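Local coordinates for protein Cap5O (PDB 3OJO) that acts as an NAD-binding UDP-N-acetyl-mannosamine dehydrogenase in the synthesis of the capsular polysaccharide of Staphylococcus aureus, at residues Asp36-Ile47 / Lys74-Glu82; Ser102-Arg110 / Ser129-Val140. One frame throughout, in Å; residues are numbered along the deposited sequence.

Interaction 1. Residues Asp36-Ile47 / Lys74-Glu82; sequences DVLGVDINQQTI and KLKVSTTPE. With NAD (nicotinamide-adenine-dinucleotide), chain J.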
# COMPACT_ATOMS: atom_id res chain seq x y z
N ASP B 36 -21.31 37.81 -6.08
CA ASP B 36 -20.73 38.61 -7.18
C ASP B 36 -19.32 38.09 -7.36
O ASP B 36 -18.47 38.23 -6.47
CB ASP B 36 -20.73 40.12 -6.86
CG ASP B 36 -22.09 40.66 -6.47
OD1 ASP B 36 -23.07 40.40 -7.21
OD2 ASP B 36 -22.19 41.32 -5.40
N VAL B 37 -19.12 37.39 -8.49
CA VAL B 37 -17.89 36.69 -8.80
C VAL B 37 -17.10 37.32 -9.91
O VAL B 37 -17.62 37.54 -11.01
CB VAL B 37 -18.13 35.16 -9.05
CG1 VAL B 37 -16.82 34.39 -9.17
CG2 VAL B 37 -18.99 34.52 -7.96
N LEU B 38 -15.81 37.55 -9.65
CA LEU B 38 -14.85 38.00 -10.64
C LEU B 38 -13.92 36.80 -10.91
O LEU B 38 -13.20 36.36 -10.02
CB LEU B 38 -14.06 39.22 -10.15
CG LEU B 38 -13.28 40.05 -11.20
CD1 LEU B 38 -11.86 40.25 -10.85
CD2 LEU B 38 -13.64 39.81 -12.65
N GLY B 39 -13.99 36.29 -12.13
CA GLY B 39 -13.13 35.21 -12.59
C GLY B 39 -11.85 35.81 -13.13
O GLY B 39 -11.88 36.71 -13.97
N VAL B 40 -10.70 35.31 -12.65
CA VAL B 40 -9.39 35.79 -13.06
C VAL B 40 -8.58 34.68 -13.73
O VAL B 40 -8.35 33.63 -13.13
CB VAL B 40 -8.62 36.45 -11.88
CG1 VAL B 40 -7.19 36.82 -12.29
CG2 VAL B 40 -9.35 37.67 -11.37
N ASP B 41 -8.09 34.97 -14.96
CA ASP B 41 -7.20 34.11 -15.76
C ASP B 41 -6.22 34.93 -16.59
O ASP B 41 -6.61 35.93 -17.19
CB ASP B 41 -7.98 33.16 -16.67
CG ASP B 41 -7.23 31.89 -16.96
OD1 ASP B 41 -6.21 31.95 -17.65
OD2 ASP B 41 -7.63 30.84 -16.43
N ILE B 42 -4.95 34.49 -16.63
CA ILE B 42 -3.87 35.13 -17.40
C ILE B 42 -3.95 34.79 -18.89
O ILE B 42 -3.31 35.47 -19.69
CB ILE B 42 -2.46 34.89 -16.79
CG1 ILE B 42 -2.20 33.40 -16.51
CG2 ILE B 42 -2.26 35.73 -15.53
CD1 ILE B 42 -0.76 32.98 -16.57
N ASN B 43 -4.71 33.73 -19.27
CA ASN B 43 -4.87 33.35 -20.67
C ASN B 43 -5.96 34.20 -21.34
O ASN B 43 -7.14 34.06 -21.01
CB ASN B 43 -5.14 31.85 -20.84
CG ASN B 43 -4.96 31.33 -22.25
OD1 ASN B 43 -4.93 32.07 -23.22
ND2 ASN B 43 -4.84 30.03 -22.41
N GLN B 44 -5.56 35.09 -22.28
CA GLN B 44 -6.46 35.98 -22.99
C GLN B 44 -7.43 35.19 -23.87
O GLN B 44 -8.60 35.57 -23.99
CB GLN B 44 -5.68 37.00 -23.83
CG GLN B 44 -6.50 38.22 -24.31
CD GLN B 44 -6.70 39.24 -23.22
OE1 GLN B 44 -7.83 39.48 -22.78
NE2 GLN B 44 -5.63 39.82 -22.70
N GLN B 45 -6.97 34.09 -24.48
CA GLN B 45 -7.78 33.20 -25.31
C GLN B 45 -8.98 32.68 -24.50
O GLN B 45 -10.10 32.72 -24.99
CB GLN B 45 -6.92 32.04 -25.85
CG GLN B 45 -7.66 30.96 -26.66
CD GLN B 45 -6.69 30.14 -27.49
OE1 GLN B 45 -6.84 30.00 -28.72
NE2 GLN B 45 -5.65 29.61 -26.87
N THR B 46 -8.73 32.28 -23.24
CA THR B 46 -9.71 31.81 -22.26
C THR B 46 -10.72 32.94 -21.96
O THR B 46 -11.93 32.70 -22.03
CB THR B 46 -8.97 31.26 -21.00
OG1 THR B 46 -8.37 30.02 -21.36
CG2 THR B 46 -9.90 31.05 -19.79
N ILE B 47 -10.21 34.15 -21.63
CA ILE B 47 -10.99 35.35 -21.31
C ILE B 47 -11.88 35.79 -22.51
O ILE B 47 -13.05 36.12 -22.31
CB ILE B 47 -10.09 36.48 -20.77
CG1 ILE B 47 -9.35 36.08 -19.46
CG2 ILE B 47 -10.84 37.84 -20.64
CD1 ILE B 47 -10.27 35.81 -18.15
N LYS B 74 -23.80 38.26 -12.43
CA LYS B 74 -23.12 37.74 -11.24
C LYS B 74 -21.68 37.30 -11.52
O LYS B 74 -20.81 37.44 -10.65
CB LYS B 74 -23.93 36.61 -10.56
CG LYS B 74 -25.19 37.10 -9.83
CD LYS B 74 -24.92 38.12 -8.72
CE LYS B 74 -26.20 38.67 -8.12
NZ LYS B 74 -26.97 39.55 -9.06
N LEU B 75 -21.41 36.82 -12.75
CA LEU B 75 -20.07 36.40 -13.13
C LEU B 75 -19.46 37.27 -14.22
O LEU B 75 -19.89 37.25 -15.38
CB LEU B 75 -20.00 34.89 -13.49
CG LEU B 75 -18.64 34.29 -13.92
CD1 LEU B 75 -17.60 34.38 -12.83
CD2 LEU B 75 -18.79 32.86 -14.34
N LYS B 76 -18.43 38.03 -13.83
CA LYS B 76 -17.65 38.87 -14.72
C LYS B 76 -16.26 38.25 -14.72
O LYS B 76 -15.85 37.65 -13.74
CB LYS B 76 -17.58 40.33 -14.23
CG LYS B 76 -18.94 40.96 -13.90
CD LYS B 76 -19.69 41.50 -15.13
CE LYS B 76 -21.06 42.05 -14.78
NZ LYS B 76 -21.00 43.13 -13.75
N VAL B 77 -15.55 38.41 -15.82
CA VAL B 77 -14.21 37.85 -16.01
C VAL B 77 -13.21 38.97 -16.27
O VAL B 77 -13.61 40.06 -16.68
CB VAL B 77 -14.16 36.71 -17.08
CG1 VAL B 77 -15.01 35.49 -16.69
CG2 VAL B 77 -14.47 37.19 -18.49
N SER B 78 -11.91 38.70 -16.01
CA SER B 78 -10.79 39.66 -16.17
C SER B 78 -9.42 38.91 -16.12
O SER B 78 -9.36 37.76 -15.68
CB SER B 78 -10.84 40.72 -15.07
OG SER B 78 -9.91 41.77 -15.27
N THR B 79 -8.34 39.58 -16.57
CA THR B 79 -6.96 39.09 -16.52
C THR B 79 -6.29 39.64 -15.25
O THR B 79 -5.17 39.26 -14.91
CB THR B 79 -6.17 39.54 -17.75
OG1 THR B 79 -6.22 40.97 -17.86
CG2 THR B 79 -6.63 38.85 -19.04
N THR B 80 -7.01 40.53 -14.54
CA THR B 80 -6.56 41.25 -13.37
C THR B 80 -7.48 41.00 -12.16
O THR B 80 -8.70 41.09 -12.30
CB THR B 80 -6.51 42.77 -13.73
OG1 THR B 80 -5.76 42.95 -14.93
CG2 THR B 80 -5.93 43.64 -12.63
N PRO B 81 -6.93 40.78 -10.94
CA PRO B 81 -7.80 40.68 -9.77
C PRO B 81 -8.26 42.08 -9.35
O PRO B 81 -7.72 43.08 -9.82
CB PRO B 81 -6.89 40.05 -8.69
CG PRO B 81 -5.59 39.77 -9.36
CD PRO B 81 -5.52 40.66 -10.55
N GLU B 82 -9.25 42.14 -8.48
CA GLU B 82 -9.75 43.41 -7.95
C GLU B 82 -10.11 43.16 -6.48
O GLU B 82 -10.19 41.99 -6.06
CB GLU B 82 -10.96 43.93 -8.75
CG GLU B 82 -10.77 44.20 -10.24
CD GLU B 82 -12.04 44.36 -11.06
OE1 GLU B 82 -13.11 43.93 -10.60
OE2 GLU B 82 -11.94 44.84 -12.21
PA NAD J . -6.26 24.00 -15.55
O1A NAD J . -4.99 24.01 -16.31
O2A NAD J . -7.37 23.40 -16.33
O5B NAD J . -6.63 25.51 -15.16
C5B NAD J . -5.67 26.41 -14.67
C4B NAD J . -6.03 27.78 -15.19
O4B NAD J . -5.41 28.76 -14.38
C3B NAD J . -5.59 28.02 -16.64
O3B NAD J . -6.66 28.61 -17.37
C2B NAD J . -4.48 29.06 -16.48
O2B NAD J . -4.36 29.93 -17.59
C1B NAD J . -4.89 29.78 -15.22
N9A NAD J . -3.73 30.43 -14.58
C8A NAD J . -2.46 29.91 -14.48
N7A NAD J . -1.71 30.74 -13.73
C5A NAD J . -2.49 31.79 -13.36
C6A NAD J . -2.21 32.93 -12.60
N6A NAD J . -0.98 33.09 -12.11
N1A NAD J . -3.23 33.86 -12.38
C2A NAD J . -4.50 33.65 -12.88
N3A NAD J . -4.77 32.51 -13.63
C4A NAD J . -3.77 31.60 -13.86
O3 NAD J . -6.01 23.25 -14.14
PN NAD J . -7.18 22.60 -13.25
O1N NAD J . -7.46 21.25 -13.80
O2N NAD J . -8.27 23.58 -13.08
O5D NAD J . -6.46 22.35 -11.86
C5D NAD J . -5.64 23.33 -11.27
C4D NAD J . -4.93 22.69 -10.09
O4D NAD J . -5.87 22.22 -9.14
C3D NAD J . -4.14 21.42 -10.44
O3D NAD J . -2.92 21.61 -11.12
C2D NAD J . -3.97 20.84 -9.06
O2D NAD J . -3.12 21.67 -8.33
C1D NAD J . -5.36 21.07 -8.48
N1N NAD J . -6.15 19.84 -8.73
C2N NAD J . -6.97 19.71 -9.82
C3N NAD J . -7.67 18.50 -10.02
C7N NAD J . -8.88 18.47 -10.91
O7N NAD J . -10.03 17.80 -10.44
N7N NAD J . -8.83 19.03 -12.13
C4N NAD J . -7.49 17.44 -9.12
C5N NAD J . -6.62 17.57 -8.04
C6N NAD J . -5.95 18.78 -7.87
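V37 and L75 pair in parallel where edge strand 75-78 lies beside 36-40 in the Rossmann-fold sheet. Five backbone hydrogen bonds zip the strands together, from V37 N to K74 O at one end to D41 N to S78 O at the other, and the short segments diverge by 26°. V37 CG1 lies 3.7 Å from L75 CD1, on the face covered by helix 23-32; branched aliphatic residues suit this buried layer. G39, without a side chain, lets its strand run closest to its neighbour opposite V77.

On the other face L38 reaches across to the neighbouring strand. From CB, with CG anti to the backbone N (chi1 -164°), the chain rises from the sheet face, where L38 CG passes 3.9 Å below E82 OE1, the two side chains meeting at about a right angle. The CD1 branch runs forward, toward the C-terminal end of the strand, to 3.6 Å from T80 O, close to P81, which also packs on V40. The CD2 branch turns across to 75-78, settling 3.3 Å from K76 O and leaning on the CB of S78. S78 suits this place because its hydroxyl accepts from T80 N, an ST turn that bends the chain back over the leucine.

Beyond the strand, D41 receives the adenosine ribose of NAD, as an acidic residue just after the second strand typically does in NAD-dependent Rossmann folds. Ribose O2B donates to D41 OD1 at 2.7 Å, and O3B to D41 OD2 at 2.6 Å. L19 N, in what is consistent with the glycine-rich turn of the Rossmann fold, also donates to OD2. I42 CG1 rests 3.5 Å from adenine C5A. An Asx turn steadies the carboxylate: D41 OD1 accepts from N43 N at 2.8 Å through its anti lone pair.

Interaction 2. Residues Ser102-Arg110 / Ser129-Val140; sequences SCDISLVMR and STIAPKTMDDFV. With NAD (nicotinamide-adenine-dinucleotide), chain J.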
# COMPACT_ATOMS: atom_id res chain seq x y z
N SER B 102 7.49 16.30 -7.22
CA SER B 102 7.00 17.26 -6.26
C SER B 102 6.08 18.22 -6.98
O SER B 102 6.19 18.41 -8.20
CB SER B 102 8.17 18.02 -5.64
OG SER B 102 8.49 17.44 -4.39
N CYS B 103 5.15 18.81 -6.23
CA CYS B 103 4.23 19.79 -6.78
C CYS B 103 4.98 21.10 -6.93
O CYS B 103 5.73 21.50 -6.03
CB CYS B 103 3.02 19.98 -5.87
SG CYS B 103 2.05 18.49 -5.53
N ASP B 104 4.76 21.78 -8.05
CA ASP B 104 5.36 23.08 -8.26
C ASP B 104 4.37 24.15 -7.75
O ASP B 104 3.28 24.27 -8.32
CB ASP B 104 5.73 23.26 -9.74
CG ASP B 104 6.41 24.57 -10.08
OD1 ASP B 104 6.36 24.97 -11.26
OD2 ASP B 104 6.97 25.22 -9.16
N ILE B 105 4.73 24.88 -6.67
CA ILE B 105 3.88 25.92 -6.06
C ILE B 105 4.06 27.31 -6.68
O ILE B 105 3.48 28.28 -6.18
CB ILE B 105 4.01 25.99 -4.53
CG1 ILE B 105 5.43 26.39 -4.07
CG2 ILE B 105 3.38 24.79 -3.80
CD1 ILE B 105 5.53 27.15 -2.78
N SER B 106 4.88 27.42 -7.74
CA SER B 106 5.20 28.68 -8.43
C SER B 106 4.01 29.46 -8.97
O SER B 106 3.99 30.67 -8.82
CB SER B 106 6.21 28.44 -9.54
OG SER B 106 7.39 27.86 -9.00
N LEU B 107 3.02 28.78 -9.58
CA LEU B 107 1.84 29.47 -10.13
C LEU B 107 0.92 29.96 -9.01
O LEU B 107 0.28 31.00 -9.16
CB LEU B 107 1.08 28.67 -11.19
CG LEU B 107 1.91 27.95 -12.29
CD1 LEU B 107 1.01 27.37 -13.33
CD2 LEU B 107 2.84 28.88 -12.99
N VAL B 108 0.91 29.22 -7.89
CA VAL B 108 0.17 29.56 -6.67
C VAL B 108 0.78 30.82 -6.01
O VAL B 108 0.07 31.67 -5.50
CB VAL B 108 0.15 28.37 -5.68
CG1 VAL B 108 -0.67 28.69 -4.44
CG2 VAL B 108 -0.38 27.12 -6.36
N MET B 109 2.11 30.92 -6.00
CA MET B 109 2.82 32.05 -5.43
C MET B 109 2.71 33.28 -6.34
O MET B 109 2.47 34.38 -5.85
CB MET B 109 4.25 31.67 -5.05
CG MET B 109 4.32 30.62 -3.93
SD MET B 109 3.35 31.02 -2.45
CE MET B 109 2.66 29.55 -2.14
N ARG B 110 2.77 33.07 -7.67
CA ARG B 110 2.56 34.13 -8.66
C ARG B 110 1.13 34.67 -8.51
O ARG B 110 0.95 35.88 -8.46
CB ARG B 110 2.75 33.59 -10.08
CG ARG B 110 3.93 34.17 -10.82
CD ARG B 110 4.23 33.41 -12.09
NE ARG B 110 5.23 32.36 -11.88
CZ ARG B 110 5.52 31.40 -12.76
NH1 ARG B 110 4.88 31.35 -13.92
NH2 ARG B 110 6.44 30.49 -12.48
N SER B 129 -5.87 24.68 -5.07
CA SER B 129 -4.81 23.99 -5.81
C SER B 129 -4.07 23.01 -4.91
O SER B 129 -4.00 23.20 -3.69
CB SER B 129 -3.81 25.02 -6.34
OG SER B 129 -4.45 26.02 -7.11
N THR B 130 -3.46 21.99 -5.51
CA THR B 130 -2.69 21.01 -4.76
C THR B 130 -1.43 21.65 -4.26
O THR B 130 -0.70 22.25 -5.04
CB THR B 130 -2.44 19.76 -5.59
OG1 THR B 130 -3.72 19.20 -5.90
CG2 THR B 130 -1.58 18.72 -4.85
N ILE B 131 -1.20 21.59 -2.94
CA ILE B 131 -0.00 22.20 -2.37
C ILE B 131 0.77 21.24 -1.49
O ILE B 131 0.17 20.40 -0.81
CB ILE B 131 -0.29 23.56 -1.70
CG1 ILE B 131 -1.27 23.43 -0.53
CG2 ILE B 131 -0.70 24.63 -2.74
CD1 ILE B 131 -1.63 24.69 0.12
N ALA B 132 2.11 21.39 -1.49
CA ALA B 132 3.01 20.57 -0.66
C ALA B 132 2.75 20.88 0.80
O ALA B 132 2.36 22.01 1.11
CB ALA B 132 4.46 20.84 -1.02
N PRO B 133 2.93 19.92 1.73
CA PRO B 133 2.68 20.23 3.15
C PRO B 133 3.57 21.36 3.64
O PRO B 133 4.72 21.48 3.21
CB PRO B 133 2.94 18.90 3.86
CG PRO B 133 2.81 17.88 2.80
CD PRO B 133 3.39 18.52 1.58
N LYS B 134 2.98 22.22 4.47
CA LYS B 134 3.60 23.41 5.07
C LYS B 134 3.67 24.65 4.18
O LYS B 134 4.31 25.63 4.55
CB LYS B 134 4.88 23.08 5.86
CG LYS B 134 4.58 22.17 7.05
CD LYS B 134 5.51 22.38 8.17
CE LYS B 134 5.27 23.55 9.09
NZ LYS B 134 6.12 23.33 10.29
N THR B 135 2.95 24.65 3.03
CA THR B 135 2.86 25.78 2.09
C THR B 135 2.09 26.93 2.73
O THR B 135 2.51 28.08 2.65
CB THR B 135 2.21 25.33 0.77
OG1 THR B 135 3.07 24.41 0.13
CG2 THR B 135 1.89 26.50 -0.17
N MET B 136 0.96 26.62 3.36
CA MET B 136 0.12 27.63 4.00
C MET B 136 0.87 28.33 5.14
O MET B 136 0.95 29.55 5.15
CB MET B 136 -1.20 27.02 4.48
CG MET B 136 -2.11 26.56 3.36
SD MET B 136 -2.42 27.78 2.07
CE MET B 136 -3.46 28.93 2.91
N ASP B 137 1.49 27.53 6.01
CA ASP B 137 2.24 27.97 7.18
C ASP B 137 3.61 28.60 6.88
O ASP B 137 3.94 29.62 7.48
CB ASP B 137 2.38 26.81 8.18
CG ASP B 137 1.07 26.43 8.85
OD1 ASP B 137 0.44 25.41 8.42
OD2 ASP B 137 0.65 27.15 9.79
N ASP B 138 4.42 27.97 6.00
CA ASP B 138 5.79 28.43 5.72
C ASP B 138 6.00 29.31 4.50
O ASP B 138 7.07 29.92 4.37
CB ASP B 138 6.77 27.24 5.67
CG ASP B 138 6.85 26.36 6.91
OD1 ASP B 138 6.24 26.73 7.95
OD2 ASP B 138 7.53 25.31 6.84
N PHE B 139 5.01 29.36 3.58
CA PHE B 139 5.13 30.12 2.33
C PHE B 139 4.05 31.18 2.16
O PHE B 139 4.38 32.30 1.75
CB PHE B 139 5.15 29.18 1.11
CG PHE B 139 6.37 28.30 0.96
CD1 PHE B 139 6.56 27.20 1.80
CD2 PHE B 139 7.28 28.51 -0.07
CE1 PHE B 139 7.67 26.37 1.65
CE2 PHE B 139 8.38 27.67 -0.23
CZ PHE B 139 8.57 26.61 0.63
N VAL B 140 2.78 30.85 2.44
CA VAL B 140 1.67 31.79 2.28
C VAL B 140 1.66 32.77 3.47
O VAL B 140 1.74 33.98 3.24
CB VAL B 140 0.30 31.07 2.02
CG1 VAL B 140 -0.85 32.07 1.91
CG2 VAL B 140 0.36 30.23 0.75
PA NAD J . -6.26 24.00 -15.55
O1A NAD J . -4.99 24.01 -16.31
O2A NAD J . -7.37 23.40 -16.33
O5B NAD J . -6.63 25.51 -15.16
C5B NAD J . -5.67 26.41 -14.67
C4B NAD J . -6.03 27.78 -15.19
O4B NAD J . -5.41 28.76 -14.38
C3B NAD J . -5.59 28.02 -16.64
O3B NAD J . -6.66 28.61 -17.37
C2B NAD J . -4.48 29.06 -16.48
O2B NAD J . -4.36 29.93 -17.59
C1B NAD J . -4.89 29.78 -15.22
N9A NAD J . -3.73 30.43 -14.58
C8A NAD J . -2.46 29.91 -14.48
N7A NAD J . -1.71 30.74 -13.73
C5A NAD J . -2.49 31.79 -13.36
C6A NAD J . -2.21 32.93 -12.60
N6A NAD J . -0.98 33.09 -12.11
N1A NAD J . -3.23 33.86 -12.38
C2A NAD J . -4.50 33.65 -12.88
N3A NAD J . -4.77 32.51 -13.63
C4A NAD J . -3.77 31.60 -13.86
O3 NAD J . -6.01 23.25 -14.14
PN NAD J . -7.18 22.60 -13.25
O1N NAD J . -7.46 21.25 -13.80
O2N NAD J . -8.27 23.58 -13.08
O5D NAD J . -6.46 22.35 -11.86
C5D NAD J . -5.64 23.33 -11.27
C4D NAD J . -4.93 22.69 -10.09
O4D NAD J . -5.87 22.22 -9.14
C3D NAD J . -4.14 21.42 -10.44
O3D NAD J . -2.92 21.61 -11.12
C2D NAD J . -3.97 20.84 -9.06
O2D NAD J . -3.12 21.67 -8.33
C1D NAD J . -5.36 21.07 -8.48
N1N NAD J . -6.15 19.84 -8.73
C2N NAD J . -6.97 19.71 -9.82
C3N NAD J . -7.67 18.50 -10.02
C7N NAD J . -8.88 18.47 -10.91
O7N NAD J . -10.03 17.80 -10.44
N7N NAD J . -8.83 19.03 -12.13
C4N NAD J . -7.49 17.44 -9.12
C5N NAD J . -6.62 17.57 -8.04
C6N NAD J . -5.95 18.78 -7.87
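I105 drives its two branches into the groove between the loop 129-134 and the first turns of helix 135-145. Its CG1 sits between the backbone N and the carbonyl carbon (chi1 64°), which sends CD1 out to F139, 3.5 Å from F139 CD2; the methyl meets the ring obliquely and the two side chains cross at about a right angle. The other branch meets the loop and the helix start: I105 CG2 is 4.2 Å from I131 CG2 and 4.0 Å from T135 OG1. That hydroxyl donates to A132 O at 2.7 Å, so a polar atom can sit beside a methyl with its bonding met, while T135 turns its own methyl to a second apolar neighbour.

This neighbour is M109, one helical turn on. Its flexible chain, bent at chi2 and chi3, brings CE 3.7 Å from T135 CG2 and 3.8 Å from V140 CG2, with F139 CB nearby. The contact is mainly apolar and joins the starts of two helices of the Rossmann domain, with the loops before them; the short helical segments are inclined at 60°. Each helix follows a sheet strand, 106-115 after 86-89 and 135-145 after 124-127, and the loop leaving 124-127 passes the cofactor at the C-terminal edge of the sheet.

V108 helps to cover this loop, its CG2 against S129 CB, and S129 OG is hydrogen-bonded to V91 O. T130 N then donates to O2D of the nicotinamide ribose at 2.9 Å and a nearly straight 163°. The methyl of T130 touches C103, which buries about as much surface as M109. C103 is disulfide-bonded to C269 in this oxidized form, and its SG lies 3.7 Å from T130 CG2.

Both contacts belong to the N-terminal NAD-binding domain and follow one another along the chain, interaction 1 closing before interaction 2 opens. Interaction 1 ties strand 36-40 to 75-78, the end strand of the main sheet. Interaction 2 lies on the far side of strand 13-17 from it, beyond the ends of 86-89 and 124-127, where the loop after 124-127 meets helices 106-115 and 135-145. Their centres are 22 Å apart and their nearest atoms about 6 Å, without touching. NAD bridges the distance along the C-terminal edge of one sheet. The two contacts thus each hold one ribose of NAD, with T93, V164 and I22 adding further bonds.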